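Long-range contacts in phospholipase C-beta (PLC-beta) (Sepia officinalis, PDB 3QR0), which belongs to the phospholipase C family and joins PH, EF-hand-like, TIM-barrel and C2 modules in one chain that holds a calcium ion: residues N255-H260 / P743-V748; Y398-S403 / E434-L439; Q666-V671 / S724-K729; G153-L158 / D216-F221. All coordinates share one frame; numbering follows the deposited sequence.

Contact 4 (153-158 with 216-221) closes first along the chain, pairing helices 151-165 and 215-225 of the EF-hand-like region. Contact 1 opens next, and the chain segment it closes, from 255-260 to 743-748, encloses contact 2 and then contact 3. It joins the end of helix 247-257 to the C2 domain. Contact 2 pairs helices 393-403 and 422-436 of the TIM-barrel region, whereas contact 3 pairs strands 669-676 and 718-725 within the C2 domain. The centres of contacts 1, 3 and 4 are about 23 to 27 Å apart, while contact 2 lies about 44 to 45 Å from each. Contact 1 therefore docks two modules far apart in sequence, and the others are internal to single modules.

Contact 1. Residues N255-H260 / P743-V748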
loop_
_atom_site.group_PDB
_atom_site.type_symbol
_atom_site.label_atom_id
_atom_site.label_comp_id
_atom_site.label_asym_id
_atom_site.label_seq_id
_atom_site.Cartn_x
_atom_site.Cartn_y
_atom_site.Cartn_z
ATOM N N ASN A 255 -5.766 -1.676 -29.024
ATOM C CA ASN A 255 -5.116 -0.409 -29.363
ATOM C C ASN A 255 -6.012 0.833 -29.209
ATOM O O ASN A 255 -5.492 1.940 -29.083
ATOM C CB ASN A 255 -4.552 -0.460 -30.790
ATOM C CG ASN A 255 -3.358 -1.405 -30.929
ATOM O OD1 ASN A 255 -2.678 -1.727 -29.952
ATOM N ND2 ASN A 255 -3.094 -1.841 -32.154
ATOM N N ASP A 256 -7.336 0.658 -29.234
ATOM C CA ASP A 256 -8.275 1.794 -29.178
ATOM C C ASP A 256 -8.939 1.924 -27.815
ATOM O O ASP A 256 -8.862 2.978 -27.192
ATOM C CB ASP A 256 -9.366 1.683 -30.260
ATOM C CG ASP A 256 -8.813 1.785 -31.681
ATOM O OD1 ASP A 256 -7.804 2.493 -31.882
ATOM O OD2 ASP A 256 -9.402 1.171 -32.603
ATOM N N MET A 257 -9.586 0.861 -27.349
ATOM C CA MET A 257 -10.358 0.920 -26.104
ATOM C C MET A 257 -9.523 0.654 -24.850
ATOM O O MET A 257 -9.709 1.315 -23.830
ATOM C CB MET A 257 -11.526 -0.066 -26.150
ATOM C CG MET A 257 -12.445 0.040 -24.937
ATOM S SD MET A 257 -13.839 -1.084 -24.992
ATOM C CE MET A 257 -14.752 -0.471 -26.406
ATOM N N GLN A 258 -8.621 -0.322 -24.919
ATOM C CA GLN A 258 -7.825 -0.715 -23.760
ATOM C C GLN A 258 -6.573 0.144 -23.563
ATOM O O GLN A 258 -5.829 -0.063 -22.608
ATOM C CB GLN A 258 -7.414 -2.184 -23.869
ATOM C CG GLN A 258 -8.586 -3.148 -24.007
ATOM C CD GLN A 258 -9.496 -3.130 -22.798
ATOM O OE1 GLN A 258 -10.587 -2.565 -22.843
ATOM N NE2 GLN A 258 -9.052 -3.748 -21.710
ATOM N N ARG A 259 -6.353 1.102 -24.459
ATOM C CA ARG A 259 -5.132 1.899 -24.482
ATOM C C ARG A 259 -5.469 3.375 -24.353
ATOM O O ARG A 259 -6.364 3.866 -25.040
ATOM C CB ARG A 259 -4.393 1.667 -25.804
ATOM C CG ARG A 259 -3.094 2.443 -25.936
ATOM C CD ARG A 259 -2.539 2.399 -27.337
ATOM N NE ARG A 259 -1.322 3.204 -27.436
ATOM C CZ ARG A 259 -0.076 2.749 -27.295
ATOM N NH1 ARG A 259 0.171 1.462 -27.059
ATOM N NH2 ARG A 259 0.941 3.595 -27.407
ATOM N N HIS A 260 -4.738 4.083 -23.490
ATOM C CA HIS A 260 -4.895 5.528 -23.362
ATOM C C HIS A 260 -4.514 6.174 -24.693
ATOM O O HIS A 260 -3.407 5.954 -25.186
ATOM C CB HIS A 260 -4.010 6.079 -22.237
ATOM C CG HIS A 260 -4.410 7.444 -21.769
ATOM N ND1 HIS A 260 -4.318 8.562 -22.568
ATOM C CD2 HIS A 260 -4.899 7.872 -20.580
ATOM C CE1 HIS A 260 -4.739 9.619 -21.896
ATOM N NE2 HIS A 260 -5.098 9.227 -20.688
ATOM N N PRO A 743 -7.163 2.434 -19.476
ATOM C CA PRO A 743 -8.602 2.473 -19.711
ATOM C C PRO A 743 -9.177 1.142 -20.203
ATOM O O PRO A 743 -8.461 0.142 -20.300
ATOM C CB PRO A 743 -8.735 3.542 -20.793
ATOM C CG PRO A 743 -7.491 3.394 -21.588
ATOM C CD PRO A 743 -6.413 3.003 -20.614
ATOM N N GLY A 744 -10.474 1.146 -20.490
ATOM C CA GLY A 744 -11.155 0.006 -21.089
ATOM C C GLY A 744 -11.837 -0.886 -20.077
ATOM O O GLY A 744 -12.074 -0.481 -18.937
ATOM N N TYR A 745 -12.148 -2.108 -20.502
ATOM C CA TYR A 745 -12.730 -3.104 -19.617
ATOM C C TYR A 745 -11.647 -3.696 -18.729
ATOM O O TYR A 745 -10.665 -4.260 -19.221
ATOM C CB TYR A 745 -13.425 -4.208 -20.412
ATOM C CG TYR A 745 -14.689 -3.754 -21.101
ATOM C CD1 TYR A 745 -14.754 -3.659 -22.490
ATOM C CD2 TYR A 745 -15.822 -3.407 -20.363
ATOM C CE1 TYR A 745 -15.914 -3.237 -23.125
ATOM C CE2 TYR A 745 -16.989 -2.983 -20.995
ATOM C CZ TYR A 745 -17.023 -2.898 -22.372
ATOM O OH TYR A 745 -18.163 -2.490 -23.004
ATOM N N ARG A 746 -11.819 -3.549 -17.420
ATOM C CA ARG A 746 -10.816 -4.001 -16.463
ATOM C C ARG A 746 -11.453 -4.724 -15.297
ATOM O O ARG A 746 -12.468 -4.276 -14.768
ATOM C CB ARG A 746 -10.026 -2.803 -15.918
ATOM C CG ARG A 746 -9.258 -2.017 -16.956
ATOM C CD ARG A 746 -8.039 -2.763 -17.497
ATOM N NE ARG A 746 -7.493 -2.060 -18.654
ATOM C CZ ARG A 746 -6.384 -2.390 -19.308
ATOM N NH1 ARG A 746 -5.649 -3.425 -18.923
ATOM N NH2 ARG A 746 -6.006 -1.665 -20.354
ATOM N N HIS A 747 -10.859 -5.846 -14.898
ATOM C CA HIS A 747 -11.099 -6.382 -13.565
ATOM C C HIS A 747 -10.220 -5.624 -12.589
ATOM O O HIS A 747 -9.065 -5.311 -12.883
ATOM C CB HIS A 747 -10.814 -7.880 -13.490
ATOM C CG HIS A 747 -11.811 -8.710 -14.230
ATOM N ND1 HIS A 747 -11.696 -8.978 -15.577
ATOM C CD2 HIS A 747 -12.952 -9.311 -13.820
ATOM C CE1 HIS A 747 -12.721 -9.717 -15.963
ATOM N NE2 HIS A 747 -13.496 -9.935 -14.918
ATOM N N VAL A 748 -10.780 -5.334 -11.422
ATOM C CA VAL A 748 -10.121 -4.529 -10.409
ATOM C C VAL A 748 -10.099 -5.323 -9.103
ATOM O O VAL A 748 -11.021 -5.207 -8.296
ATOM C CB VAL A 748 -10.879 -3.193 -10.207
ATOM C CG1 VAL A 748 -10.120 -2.277 -9.251
ATOM C CG2 VAL A 748 -11.106 -2.500 -11.541
#
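Gln258, Met257 and Pro743 bury the most surface where the end of an EF-hand-like helix, 247-257, docks on the C2 domain just before its edge strand 746-751. The Gln258 amide pairs with both backbone polar atoms of Tyr745. OE1 accepts from Tyr745 N at 2.9 Å, in the carbonyl plane and on a lone pair, while NE2 donates to Tyr745 O at 3.0 Å with an N-H...O angle of 167°. Although Gln258 CB points away from 743-748, a bend at chi2 (-63°) brings the amide back to it. Asn311 fixes the amide further: its OD1 accepts from Gln258 NE2, and its ND2 shares Tyr745 O. Met257 SD meets the Tyr745 ring obliquely, a Met-aromatic contact, 4.4 Å from the centroid. The Tyr745 hydroxyl is hydrogen-bonded to Glu237. Pro743 supplies the apolar side of the joint: its CG rests 3.4 Å from His260 N, against the peptide bond between Arg259 and His260. Within 743-748, Arg746 grips Pro743 O side-on with two nitrogens, NE at 2.9 Å and NH2 at 3.0 Å, with Pro743 O in the guanidinium plane.

Contact 2. Residues Y398-S403 / E434-L439; sequences YAIAES and EAFGEL
The Tyr398 ring carries Ala435 on one face: the methyl CB sits 3.8 Å from the ring centroid and only 6° off the ring normal, a CH-pi contact over the ring centre. Two waters lie in the plane of the ring at its edge, each 2.7 Å from Tyr398 OH. One of them also donates a weak bond to Glu434 O, which gives at most a loose water link from the hydroxyl to the backbone of the facing helix. The Phe436 ring is met differently, since Ala401 CB comes to its edge, 3.8 Å from Phe436 CD1. Ile400 CB points toward 434-439, and its CG2 approaches the same ring obliquely, 3.8 Å from Phe436 CE1. Tyr398 arrives by another route. Its CB points away from 434-439, and with CG beside the backbone N (chi1 -83°) the ring swings back over Ala435. The two alanines allow close approach: Ala401 CB is 3.3 Å from Ala435 O. Beneath the pair, Ile400 and Phe436 both touch Leu414 of strand 412-418. Strands 366-372, 412-418 and 466-469 run parallel, with helices 393-403 and 422-436 between them in sequence: successive beta-alpha-beta crossovers, whose neighbouring helices pack together as in the outer layer of a TIM barrel.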
loop_
_atom_site.group_PDB
_atom_site.type_symbol
_atom_site.label_atom_id
_atom_site.label_comp_id
_atom_site.label_asym_id
_atom_site.label_seq_id
_atom_site.Cartn_x
_atom_site.Cartn_y
_atom_site.Cartn_z
ATOM N N TYR A 398 16.876 0.135 17.790
ATOM C CA TYR A 398 17.258 -1.211 17.345
ATOM C C TYR A 398 16.176 -1.836 16.450
ATOM O O TYR A 398 16.494 -2.586 15.526
ATOM C CB TYR A 398 17.604 -2.109 18.541
ATOM C CG TYR A 398 19.027 -1.910 19.005
ATOM C CD1 TYR A 398 20.074 -2.591 18.389
ATOM C CD2 TYR A 398 19.335 -1.018 20.025
ATOM C CE1 TYR A 398 21.388 -2.409 18.794
ATOM C CE2 TYR A 398 20.652 -0.823 20.439
ATOM C CZ TYR A 398 21.674 -1.525 19.819
ATOM O OH TYR A 398 22.975 -1.343 20.213
ATOM N N ALA A 399 14.911 -1.506 16.710
ATOM C CA ALA A 399 13.795 -1.907 15.840
ATOM C C ALA A 399 13.897 -1.238 14.470
ATOM O O ALA A 399 13.765 -1.895 13.428
ATOM C CB ALA A 399 12.455 -1.555 16.492
ATOM N N ILE A 400 14.141 0.069 14.476
ATOM C CA ILE A 400 14.332 0.820 13.239
ATOM C C ILE A 400 15.516 0.261 12.438
ATOM O O ILE A 400 15.417 0.061 11.224
ATOM C CB ILE A 400 14.534 2.336 13.515
ATOM C CG1 ILE A 400 13.233 2.955 14.047
ATOM C CG2 ILE A 400 14.963 3.063 12.242
ATOM C CD1 ILE A 400 13.384 4.344 14.634
ATOM N N ALA A 401 16.622 -0.010 13.129
ATOM C CA ALA A 401 17.824 -0.533 12.482
ATOM C C ALA A 401 17.557 -1.881 11.801
ATOM O O ALA A 401 18.092 -2.148 10.728
ATOM C CB ALA A 401 18.970 -0.648 13.493
ATOM N N GLU A 402 16.720 -2.714 12.414
ATOM C CA GLU A 402 16.342 -4.001 11.828
ATOM C C GLU A 402 15.535 -3.863 10.528
ATOM O O GLU A 402 15.827 -4.532 9.534
ATOM C CB GLU A 402 15.533 -4.832 12.838
ATOM C CG GLU A 402 15.101 -6.200 12.318
ATOM C CD GLU A 402 14.088 -6.904 13.201
ATOM O OE1 GLU A 402 13.916 -6.520 14.383
ATOM O OE2 GLU A 402 13.466 -7.864 12.697
ATOM N N SER A 403 14.519 -3.008 10.541
ATOM C CA SER A 403 13.487 -3.019 9.500
ATOM C C SER A 403 13.632 -1.921 8.445
ATOM O O SER A 403 12.980 -1.978 7.406
ATOM C CB SER A 403 12.109 -2.920 10.157
ATOM O OG SER A 403 11.931 -3.970 11.096
ATOM N N GLU A 434 25.177 3.316 18.120
ATOM C CA GLU A 434 25.342 1.883 18.344
ATOM C C GLU A 434 24.323 1.045 17.572
ATOM O O GLU A 434 24.665 -0.014 17.055
ATOM C CB GLU A 434 25.288 1.565 19.841
ATOM C CG GLU A 434 26.501 2.111 20.601
ATOM C CD GLU A 434 26.405 1.943 22.112
ATOM O OE1 GLU A 434 25.398 1.392 22.606
ATOM O OE2 GLU A 434 27.349 2.373 22.806
ATOM N N ALA A 435 23.082 1.524 17.487
ATOM C CA ALA A 435 22.026 0.789 16.791
ATOM C C ALA A 435 22.181 0.844 15.274
ATOM O O ALA A 435 22.025 -0.177 14.596
ATOM C CB ALA A 435 20.650 1.309 17.199
ATOM N N PHE A 436 22.488 2.030 14.744
ATOM C CA PHE A 436 22.499 2.249 13.296
ATOM C C PHE A 436 23.845 2.005 12.632
ATOM O O PHE A 436 23.885 1.624 11.462
ATOM C CB PHE A 436 22.048 3.673 12.949
ATOM C CG PHE A 436 20.677 4.033 13.458
ATOM C CD1 PHE A 436 19.643 3.107 13.459
ATOM C CD2 PHE A 436 20.415 5.319 13.913
ATOM C CE1 PHE A 436 18.381 3.454 13.923
ATOM C CE2 PHE A 436 19.148 5.670 14.375
ATOM C CZ PHE A 436 18.139 4.739 14.384
ATOM N N GLY A 437 24.936 2.250 13.357
ATOM C CA GLY A 437 26.288 2.131 12.804
ATOM C C GLY A 437 26.463 2.899 11.500
ATOM O O GLY A 437 26.201 4.103 11.437
ATOM N N GLU A 438 26.883 2.182 10.459
ATOM C CA GLU A 438 27.147 2.756 9.133
ATOM C C GLU A 438 25.917 3.390 8.473
ATOM O O GLU A 438 26.057 4.293 7.647
ATOM C CB GLU A 438 27.696 1.672 8.202
ATOM C CG GLU A 438 28.324 2.214 6.923
ATOM C CD GLU A 438 28.844 1.118 6.025
ATOM O OE1 GLU A 438 28.080 0.175 5.720
ATOM O OE2 GLU A 438 30.015 1.208 5.614
ATOM N N LEU A 439 24.724 2.914 8.829
ATOM C CA LEU A 439 23.472 3.452 8.278
ATOM C C LEU A 439 23.260 4.930 8.608
ATOM O O LEU A 439 22.591 5.646 7.865
ATOM C CB LEU A 439 22.264 2.658 8.795
ATOM C CG LEU A 439 22.256 1.144 8.583
ATOM C CD1 LEU A 439 21.024 0.533 9.252
ATOM C CD2 LEU A 439 22.314 0.798 7.097
HETATM O O HOH W 1 23.320 0.107 22.436
HETATM O O HOH W 2 24.758 -2.842 18.942
#

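Contact 3. Residues Q666-V671 / S724-K729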
loop_
_atom_site.group_PDB
_atom_site.type_symbol
_atom_site.label_atom_id
_atom_site.label_comp_id
_atom_site.label_asym_id
_atom_site.label_seq_id
_atom_site.Cartn_x
_atom_site.Cartn_y
_atom_site.Cartn_z
ATOM N N GLN A 666 -24.106 -14.419 1.689
ATOM C CA GLN A 666 -24.975 -13.613 0.829
ATOM C C GLN A 666 -25.159 -12.219 1.414
ATOM O O GLN A 666 -26.044 -12.005 2.244
ATOM C CB GLN A 666 -26.346 -14.278 0.630
ATOM C CG GLN A 666 -26.370 -15.329 -0.468
ATOM C CD GLN A 666 -27.770 -15.818 -0.793
ATOM O OE1 GLN A 666 -28.702 -15.656 -0.002
ATOM N NE2 GLN A 666 -27.925 -16.416 -1.967
ATOM N N ILE A 667 -24.329 -11.280 0.969
ATOM C CA ILE A 667 -24.413 -9.885 1.407
ATOM C C ILE A 667 -25.134 -9.019 0.377
ATOM O O ILE A 667 -25.301 -9.414 -0.780
ATOM C CB ILE A 667 -23.010 -9.274 1.673
ATOM C CG1 ILE A 667 -22.148 -9.286 0.403
ATOM C CG2 ILE A 667 -22.306 -10.029 2.789
ATOM C CD1 ILE A 667 -21.030 -8.271 0.418
ATOM N N SER A 668 -25.571 -7.845 0.818
ATOM C CA SER A 668 -26.056 -6.800 -0.075
ATOM C C SER A 668 -24.941 -5.763 -0.181
ATOM O O SER A 668 -24.342 -5.404 0.831
ATOM C CB SER A 668 -27.329 -6.165 0.481
ATOM O OG SER A 668 -28.344 -7.142 0.648
ATOM N N SER A 669 -24.645 -5.301 -1.392
ATOM C CA SER A 669 -23.495 -4.419 -1.606
ATOM C C SER A 669 -23.779 -3.252 -2.535
ATOM O O SER A 669 -24.735 -3.267 -3.308
ATOM C CB SER A 669 -22.321 -5.213 -2.175
ATOM O OG SER A 669 -22.573 -5.615 -3.509
ATOM N N TYR A 670 -22.925 -2.237 -2.438
ATOM C CA TYR A 670 -22.878 -1.160 -3.413
ATOM C C TYR A 670 -21.436 -0.707 -3.616
ATOM O O TYR A 670 -20.539 -1.059 -2.841
ATOM C CB TYR A 670 -23.781 0.015 -2.999
ATOM C CG TYR A 670 -23.424 0.683 -1.686
ATOM C CD1 TYR A 670 -22.411 1.637 -1.618
ATOM C CD2 TYR A 670 -24.118 0.384 -0.516
ATOM C CE1 TYR A 670 -22.085 2.262 -0.419
ATOM C CE2 TYR A 670 -23.802 1.011 0.692
ATOM C CZ TYR A 670 -22.785 1.948 0.732
ATOM O OH TYR A 670 -22.453 2.564 1.921
ATOM N N VAL A 671 -21.230 0.069 -4.670
ATOM C CA VAL A 671 -19.909 0.545 -5.044
ATOM C C VAL A 671 -19.935 2.058 -5.185
ATOM O O VAL A 671 -20.901 2.630 -5.704
ATOM C CB VAL A 671 -19.435 -0.094 -6.359
ATOM C CG1 VAL A 671 -18.003 0.362 -6.704
ATOM C CG2 VAL A 671 -19.519 -1.618 -6.260
ATOM N N SER A 724 -18.785 -1.447 -0.421
ATOM C CA SER A 724 -19.329 -1.534 0.934
ATOM C C SER A 724 -20.564 -2.421 0.989
ATOM O O SER A 724 -21.267 -2.588 -0.010
ATOM C CB SER A 724 -19.708 -0.136 1.434
ATOM O OG SER A 724 -18.593 0.738 1.419
ATOM N N GLU A 725 -20.834 -2.984 2.165
ATOM C CA GLU A 725 -22.121 -3.618 2.424
ATOM C C GLU A 725 -23.175 -2.513 2.516
ATOM O O GLU A 725 -22.831 -1.341 2.708
ATOM C CB GLU A 725 -22.088 -4.445 3.712
ATOM C CG GLU A 725 -21.057 -5.575 3.691
ATOM C CD GLU A 725 -21.253 -6.604 4.801
ATOM O OE1 GLU A 725 -22.411 -6.916 5.147
ATOM O OE2 GLU A 725 -20.240 -7.122 5.312
ATOM N N GLU A 726 -24.448 -2.880 2.373
ATOM C CA GLU A 726 -25.543 -1.904 2.405
ATOM C C GLU A 726 -25.550 -1.056 3.676
ATOM O O GLU A 726 -25.886 0.128 3.627
ATOM C CB GLU A 726 -26.901 -2.593 2.246
ATOM C CG GLU A 726 -28.093 -1.643 2.413
ATOM C CD GLU A 726 -29.415 -2.245 1.979
ATOM O OE1 GLU A 726 -29.526 -3.490 1.922
ATOM O OE2 GLU A 726 -30.357 -1.462 1.711
ATOM N N ASN A 727 -25.180 -1.658 4.805
ATOM C CA ASN A 727 -25.124 -0.934 6.078
ATOM C C ASN A 727 -23.905 -0.007 6.199
ATOM O O ASN A 727 -23.721 0.638 7.229
ATOM C CB ASN A 727 -25.182 -1.910 7.261
ATOM C CG ASN A 727 -23.850 -2.586 7.541
ATOM O OD1 ASN A 727 -23.113 -2.952 6.625
ATOM N ND2 ASN A 727 -23.535 -2.754 8.823
ATOM N N GLY A 728 -23.083 0.054 5.151
ATOM C CA GLY A 728 -21.931 0.941 5.115
ATOM C C GLY A 728 -20.632 0.283 5.539
ATOM O O GLY A 728 -19.600 0.944 5.579
ATOM N N LYS A 729 -20.668 -1.011 5.850
ATOM C CA LYS A 729 -19.463 -1.728 6.257
ATOM C C LYS A 729 -18.511 -1.884 5.074
ATOM O O LYS A 729 -18.901 -2.353 4.009
ATOM C CB LYS A 729 -19.812 -3.102 6.827
ATOM C CG LYS A 729 -18.640 -3.831 7.466
ATOM C CD LYS A 729 -19.113 -5.108 8.142
ATOM C CE LYS A 729 -18.036 -5.725 9.028
ATOM N NZ LYS A 729 -16.875 -6.228 8.244
HETATM O O HOH W 3 -25.183 -7.250 3.657
#
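Tyr670 and Ser724 form an antiparallel hydrogen-bonded pair, with Tyr670 N to Ser724 O and Ser724 N to Tyr670 O both 3.0 Å (N-H...O 166° and 173°), next to the non-hydrogen-bonded pair Ser669-Glu725. Past the pairing, Glu726 N still reaches Ser668 O at 3.0 Å. Tyr670 CG takes the crowded position between backbone N and carbonyl carbon (chi1 61°), which folds the ring over its strand partner: Ser724 CB lies over one face, 4.2 Å from the centroid. The ring edge meets Glu726 O, 3.7 Å from Tyr670 CE2, while Glu725 O approaches Tyr670 CE2 obliquely at 3.2 Å, and Lys688 adds a cation-pi contact. Strands 669-676 and 718-725 are the two central strands of a four-stranded C2-domain sheet, and a type I turn from Glu725 to Gly728 leads on to strand 730-737. Gly728 CA packs on Tyr670 OH at 3.6 Å. A water bridges Ser668 N to Glu725 OE1, to which it donates at 3.2 Å.

Contact 4. Residues G153-L158 / D216-F221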
loop_
_atom_site.group_PDB
_atom_site.type_symbol
_atom_site.label_atom_id
_atom_site.label_comp_id
_atom_site.label_asym_id
_atom_site.label_seq_id
_atom_site.Cartn_x
_atom_site.Cartn_y
_atom_site.Cartn_z
ATOM N N GLY A 153 -5.156 -14.886 -12.051
ATOM C CA GLY A 153 -4.082 -15.218 -11.118
ATOM C C GLY A 153 -4.592 -15.598 -9.737
ATOM O O GLY A 153 -4.036 -16.492 -9.091
ATOM N N GLU A 154 -5.643 -14.922 -9.275
ATOM C CA GLU A 154 -6.257 -15.261 -7.990
ATOM C C GLU A 154 -7.016 -16.581 -8.060
ATOM O O GLU A 154 -7.109 -17.300 -7.065
ATOM C CB GLU A 154 -7.184 -14.149 -7.497
ATOM C CG GLU A 154 -6.454 -12.900 -7.011
ATOM C CD GLU A 154 -5.674 -13.111 -5.706
ATOM O OE1 GLU A 154 -5.821 -14.165 -5.045
ATOM O OE2 GLU A 154 -4.894 -12.206 -5.347
ATOM N N TRP A 155 -7.559 -16.886 -9.236
ATOM C CA TRP A 155 -8.225 -18.158 -9.468
ATOM C C TRP A 155 -7.184 -19.278 -9.432
ATOM O O TRP A 155 -7.439 -20.343 -8.872
ATOM C CB TRP A 155 -8.959 -18.132 -10.806
ATOM C CG TRP A 155 -9.998 -19.195 -10.957
ATOM C CD1 TRP A 155 -10.035 -20.175 -11.905
ATOM C CD2 TRP A 155 -11.158 -19.380 -10.142
ATOM N NE1 TRP A 155 -11.146 -20.963 -11.729
ATOM C CE2 TRP A 155 -11.853 -20.498 -10.652
ATOM C CE3 TRP A 155 -11.675 -18.714 -9.024
ATOM C CZ2 TRP A 155 -13.040 -20.965 -10.088
ATOM C CZ3 TRP A 155 -12.860 -19.174 -8.465
ATOM C CH2 TRP A 155 -13.529 -20.293 -9.001
ATOM N N GLU A 156 -6.017 -19.021 -10.018
ATOM C CA GLU A 156 -4.901 -19.965 -9.987
ATOM C C GLU A 156 -4.357 -20.174 -8.561
ATOM O O GLU A 156 -3.976 -21.285 -8.202
ATOM C CB GLU A 156 -3.781 -19.502 -10.925
ATOM C CG GLU A 156 -2.682 -20.534 -11.138
ATOM C CD GLU A 156 -1.522 -20.003 -11.966
ATOM O OE1 GLU A 156 -1.110 -18.840 -11.764
ATOM O OE2 GLU A 156 -1.006 -20.761 -12.807
ATOM N N LYS A 157 -4.320 -19.112 -7.763
ATOM C CA LYS A 157 -3.967 -19.217 -6.340
ATOM C C LYS A 157 -4.893 -20.188 -5.599
ATOM O O LYS A 157 -4.429 -21.063 -4.858
ATOM C CB LYS A 157 -4.016 -17.841 -5.675
ATOM C CG LYS A 157 -3.791 -17.857 -4.173
ATOM C CD LYS A 157 -3.417 -16.476 -3.651
ATOM C CE LYS A 157 -3.413 -16.444 -2.128
ATOM N NZ LYS A 157 -2.910 -15.141 -1.600
ATOM N N LEU A 158 -6.197 -20.031 -5.810
ATOM C CA LEU A 158 -7.187 -20.950 -5.260
ATOM C C LEU A 158 -6.943 -22.373 -5.767
ATOM O O LEU A 158 -7.044 -23.337 -4.997
ATOM C CB LEU A 158 -8.607 -20.495 -5.624
ATOM C CG LEU A 158 -9.771 -21.385 -5.188
ATOM C CD1 LEU A 158 -9.778 -21.561 -3.673
ATOM C CD2 LEU A 158 -11.091 -20.810 -5.669
ATOM N N ASP A 216 -7.210 -25.697 -16.589
ATOM C CA ASP A 216 -8.108 -25.258 -17.663
ATOM C C ASP A 216 -9.539 -25.741 -17.441
ATOM O O ASP A 216 -10.490 -25.023 -17.741
ATOM C CB ASP A 216 -7.577 -25.675 -19.039
ATOM C CG ASP A 216 -6.382 -24.840 -19.479
ATOM O OD1 ASP A 216 -6.128 -23.781 -18.868
ATOM O OD2 ASP A 216 -5.692 -25.240 -20.443
ATOM N N THR A 217 -9.686 -26.941 -16.888
ATOM C CA THR A 217 -10.999 -27.430 -16.469
ATOM C C THR A 217 -11.486 -26.664 -15.236
ATOM O O THR A 217 -12.685 -26.411 -15.091
ATOM C CB THR A 217 -10.965 -28.935 -16.170
ATOM O OG1 THR A 217 -10.380 -29.620 -17.285
ATOM C CG2 THR A 217 -12.368 -29.468 -15.925
ATOM N N PHE A 218 -10.561 -26.291 -14.352
ATOM C CA PHE A 218 -10.900 -25.420 -13.220
ATOM C C PHE A 218 -11.426 -24.059 -13.700
ATOM O O PHE A 218 -12.313 -23.485 -13.067
ATOM C CB PHE A 218 -9.703 -25.237 -12.274
ATOM C CG PHE A 218 -10.068 -24.641 -10.932
ATOM C CD1 PHE A 218 -10.984 -25.275 -10.099
ATOM C CD2 PHE A 218 -9.488 -23.458 -10.498
ATOM C CE1 PHE A 218 -11.322 -24.732 -8.857
ATOM C CE2 PHE A 218 -9.819 -22.910 -9.253
ATOM C CZ PHE A 218 -10.737 -23.546 -8.437
ATOM N N PHE A 219 -10.899 -23.545 -14.812
ATOM C CA PHE A 219 -11.452 -22.320 -15.402
ATOM C C PHE A 219 -12.848 -22.559 -15.978
ATOM O O PHE A 219 -13.715 -21.696 -15.876
ATOM C CB PHE A 219 -10.540 -21.726 -16.480
ATOM C CG PHE A 219 -11.016 -20.390 -16.986
ATOM C CD1 PHE A 219 -10.887 -19.253 -16.199
ATOM C CD2 PHE A 219 -11.630 -20.278 -18.232
ATOM C CE1 PHE A 219 -11.338 -18.012 -16.652
ATOM C CE2 PHE A 219 -12.089 -19.035 -18.693
ATOM C CZ PHE A 219 -11.941 -17.906 -17.899
ATOM N N LYS A 220 -13.067 -23.729 -16.570
ATOM C CA LYS A 220 -14.403 -24.110 -17.046
ATOM C C LYS A 220 -15.399 -24.168 -15.867
ATOM O O LYS A 220 -16.585 -23.891 -16.029
ATOM C CB LYS A 220 -14.351 -25.454 -17.794
ATOM C CG LYS A 220 -15.450 -25.632 -18.839
ATOM C CD LYS A 220 -15.352 -26.982 -19.561
ATOM C CE LYS A 220 -16.649 -27.302 -20.301
ATOM N NZ LYS A 220 -16.623 -28.632 -20.984
ATOM N N PHE A 221 -14.905 -24.512 -14.677
ATOM C CA PHE A 221 -15.710 -24.453 -13.452
ATOM C C PHE A 221 -16.110 -23.008 -13.127
ATOM O O PHE A 221 -17.263 -22.751 -12.789
ATOM C CB PHE A 221 -14.955 -25.118 -12.290
ATOM C CG PHE A 221 -15.527 -24.829 -10.924
ATOM C CD1 PHE A 221 -16.817 -25.214 -10.596
ATOM C CD2 PHE A 221 -14.749 -24.215 -9.951
ATOM C CE1 PHE A 221 -17.332 -24.966 -9.328
ATOM C CE2 PHE A 221 -15.256 -23.964 -8.684
ATOM C CZ PHE A 221 -16.550 -24.340 -8.372
#
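Trp155 and Phe218 form an offset stack between two helices of the EF-hand-like region, 151-165 and 215-225. The five-membered ring of Trp155 and the Phe218 ring have centroids 4.3 Å apart and planes inclined by only 17°. The overlap is displaced toward the ring rims, with Phe218 CE2 3.5 Å from Trp155 CE2. The same phenylalanine also offers its backbone: Trp155 NE1 donates to Phe218 O at 3.1 Å, nearly straight at 164°. Stack and bond together fix the rotation of the indole. Phe221 closes one edge of the indole, its CD2 3.7 Å from Trp155 CZ2, with the two side chains at about a right angle. Leu158, one helical turn after Trp155, brings CD2 to the edge of the Phe218 ring, 3.9 Å from CZ. The helix segments stand well apart, their axes 10.7 Å at closest approach and crossing at 110°, so large side chains must span the gap. Trp155 does so with CG anti to the backbone N, sending the indole across. Further out, Tyr222 meets Trp155 edge-to-face, Phe213 meets the Phe218 ring, and Leu181 of helix 174-181 touches both Leu158 and Phe221. In the indole hydrogen bond Phe218 O lies in the ring plane of Trp155, while NE1 stands well above the plane of that carbonyl.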